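Local coordinates for alginate lyase (Bacteroides ovatus, PDB 3NNB), which probably cleaves alginate by beta-elimination, at residues K60-S65 with K141-L146. Sequence-based numbering, arbitrary orientation.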
loop_
_atom_site.group_PDB
_atom_site.type_symbol
_atom_site.label_atom_id
_atom_site.label_comp_id
_atom_site.label_asym_id
_atom_site.label_seq_id
_atom_site.Cartn_x
_atom_site.Cartn_y
_atom_site.Cartn_z
ATOM N N LYS A 60 -21.426 13.504 3.848
ATOM C CA LYS A 60 -20.078 13.968 3.534
ATOM C C LYS A 60 -19.027 13.104 4.237
ATOM O O LYS A 60 -17.881 13.023 3.807
ATOM C CB LYS A 60 -19.934 15.447 3.951
ATOM C CG LYS A 60 -18.569 16.096 3.698
ATOM C CD LYS A 60 -18.440 16.680 2.318
ATOM C CE LYS A 60 -19.318 17.886 2.128
ATOM N NZ LYS A 60 -19.266 18.352 0.704
ATOM N N HIS A 61 -19.424 12.446 5.325
ATOM C CA HIS A 61 -18.502 11.579 6.068
ATOM C C HIS A 61 -18.195 10.275 5.326
ATOM O O HIS A 61 -17.291 9.533 5.713
ATOM C CB HIS A 61 -19.051 11.249 7.446
ATOM C CG HIS A 61 -19.117 12.409 8.371
ATOM N ND1 HIS A 61 -18.108 12.681 9.274
ATOM C CD2 HIS A 61 -20.097 13.324 8.596
ATOM C CE1 HIS A 61 -18.463 13.731 10.006
ATOM N NE2 HIS A 61 -19.658 14.154 9.605
ATOM N N ASP A 62 -18.960 9.967 4.275
ATOM C CA ASP A 62 -18.607 8.889 3.399
ATOM C C ASP A 62 -17.459 9.267 2.463
ATOM O O ASP A 62 -17.521 10.259 1.718
ATOM C CB ASP A 62 -19.804 8.412 2.576
ATOM C CG ASP A 62 -20.874 7.701 3.416
ATOM O OD1 ASP A 62 -20.620 7.316 4.580
ATOM O OD2 ASP A 62 -21.977 7.503 2.853
ATOM N N TYR A 63 -16.431 8.416 2.475
ATOM C CA TYR A 63 -15.326 8.525 1.543
ATOM C C TYR A 63 -15.823 8.472 0.102
ATOM O O TYR A 63 -16.641 7.636 -0.234
ATOM C CB TYR A 63 -14.283 7.419 1.792
ATOM C CG TYR A 63 -13.096 7.449 0.856
ATOM C CD1 TYR A 63 -11.994 8.252 1.091
ATOM C CD2 TYR A 63 -13.097 6.654 -0.258
ATOM C CE1 TYR A 63 -10.918 8.249 0.236
ATOM C CE2 TYR A 63 -12.013 6.643 -1.142
ATOM C CZ TYR A 63 -10.932 7.441 -0.891
ATOM O OH TYR A 63 -9.857 7.427 -1.763
HETATM N N MSE A 64 -15.304 9.368 -0.717
HETATM C CA MSE A 64 -15.640 9.402 -2.131
HETATM C C MSE A 64 -14.392 9.672 -2.892
HETATM O O MSE A 64 -13.665 10.642 -2.602
HETATM C CB MSE A 64 -16.694 10.496 -2.421
HETATM C CG MSE A 64 -17.199 10.433 -3.862
HETATM SE SE MSE A 64 -18.353 11.950 -4.217
HETATM C CE MSE A 64 -18.627 11.603 -6.142
ATOM N N SER A 65 -14.154 8.841 -3.900
ATOM C CA SER A 65 -13.066 9.127 -4.857
ATOM C C SER A 65 -13.534 8.814 -6.270
ATOM O O SER A 65 -14.623 8.271 -6.450
ATOM C CB SER A 65 -11.814 8.288 -4.556
ATOM O OG SER A 65 -12.073 6.908 -4.689
ATOM N N LYS A 141 -14.874 12.803 10.897
ATOM C CA LYS A 141 -14.363 11.463 10.651
ATOM C C LYS A 141 -14.907 10.800 9.380
ATOM O O LYS A 141 -16.018 11.060 8.920
ATOM C CB LYS A 141 -14.648 10.539 11.809
ATOM C CG LYS A 141 -16.110 10.233 12.002
ATOM C CD LYS A 141 -16.302 9.307 13.172
ATOM C CE LYS A 141 -17.758 9.077 13.467
ATOM N NZ LYS A 141 -17.870 8.420 14.809
HETATM N N MSE A 142 -14.067 9.935 8.838
HETATM C CA MSE A 142 -14.438 9.092 7.706
HETATM C C MSE A 142 -15.183 7.854 8.213
HETATM O O MSE A 142 -14.703 7.168 9.090
HETATM C CB MSE A 142 -13.210 8.673 6.913
HETATM C CG MSE A 142 -13.503 7.720 5.783
HETATM SE SE MSE A 142 -11.917 7.174 4.816
HETATM C CE MSE A 142 -12.535 5.443 4.203
ATOM N N ASN A 143 -16.357 7.577 7.656
ATOM C CA ASN A 143 -17.062 6.320 7.961
ATOM C C ASN A 143 -16.253 5.111 7.510
ATOM O O ASN A 143 -15.555 5.173 6.493
ATOM C CB ASN A 143 -18.467 6.336 7.394
ATOM C CG ASN A 143 -19.326 7.401 8.011
ATOM O OD1 ASN A 143 -19.168 7.726 9.190
ATOM N ND2 ASN A 143 -20.254 7.953 7.219
ATOM N N PRO A 144 -16.351 3.991 8.244
ATOM C CA PRO A 144 -15.489 2.848 7.937
ATOM C C PRO A 144 -16.058 1.927 6.835
ATOM O O PRO A 144 -16.408 0.771 7.090
ATOM C CB PRO A 144 -15.372 2.124 9.292
ATOM C CG PRO A 144 -16.653 2.428 9.935
ATOM C CD PRO A 144 -16.996 3.838 9.567
ATOM N N HIS A 145 -16.112 2.470 5.618
ATOM C CA HIS A 145 -16.518 1.740 4.416
ATOM C C HIS A 145 -16.098 2.523 3.187
ATOM O O HIS A 145 -15.802 3.702 3.263
ATOM C CB HIS A 145 -18.021 1.515 4.375
ATOM C CG HIS A 145 -18.814 2.763 4.170
ATOM N ND1 HIS A 145 -19.084 3.278 2.910
ATOM C CD2 HIS A 145 -19.392 3.600 5.056
ATOM C CE1 HIS A 145 -19.802 4.373 3.041
ATOM N NE2 HIS A 145 -19.991 4.598 4.328
ATOM N N LEU A 146 -16.070 1.839 2.049
ATOM C CA LEU A 146 -15.709 2.452 0.778
ATOM C C LEU A 146 -16.805 2.157 -0.273
ATOM O O LEU A 146 -16.526 1.897 -1.435
ATOM C CB LEU A 146 -14.311 1.969 0.322
ATOM C CG LEU A 146 -13.147 2.670 1.057
ATOM C CD1 LEU A 146 -12.836 1.874 2.315
ATOM C CD2 LEU A 146 -11.920 2.764 0.193
HETATM O O HOH W 1 -16.623 6.153 4.180
#
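Asn143 N donates to His61 O across 2.9 Å, and beyond this single direct backbone bond a water takes over, accepting from Tyr63 N and donating to the carbonyl oxygens of Asn143 and His145 as the chain rounds the inverse gamma turn at Pro144. Side chains supply the other direct bonds. His61 ND1 gives its hydrogen to Lys141 O at 2.7 Å, in the ring plane and on a carbonyl lone pair. Asp62 illustrates how one shared acceptor can join irregular segments: Asn143 ND2 meets Asp62 OD1 at 2.7 Å on the anti side, nearly straight, while the His145 NE2 bond to Asp62 OD1 is bent (141°) and comes from well above the opposite face. Ser57 holds Asp62 OD2. An alanine at Asp62 is likely to leave Asn143 ND2 and His145 NE2 without their common acceptor. Beside these polar contacts, Met142, a selenomethionine with CG anti to the backbone N (chi1 176°) and extended beyond, brings SE to 4.8 Å from the Tyr63 ring centroid, an oblique Met-aromatic contact; Leu146 CD2 also approaches that ring obliquely. Two loops leading into paired strands 64-66 and 148-151 are thus joined chiefly by side chains and water, one carboxylate oxygen fixing amide and imidazole together.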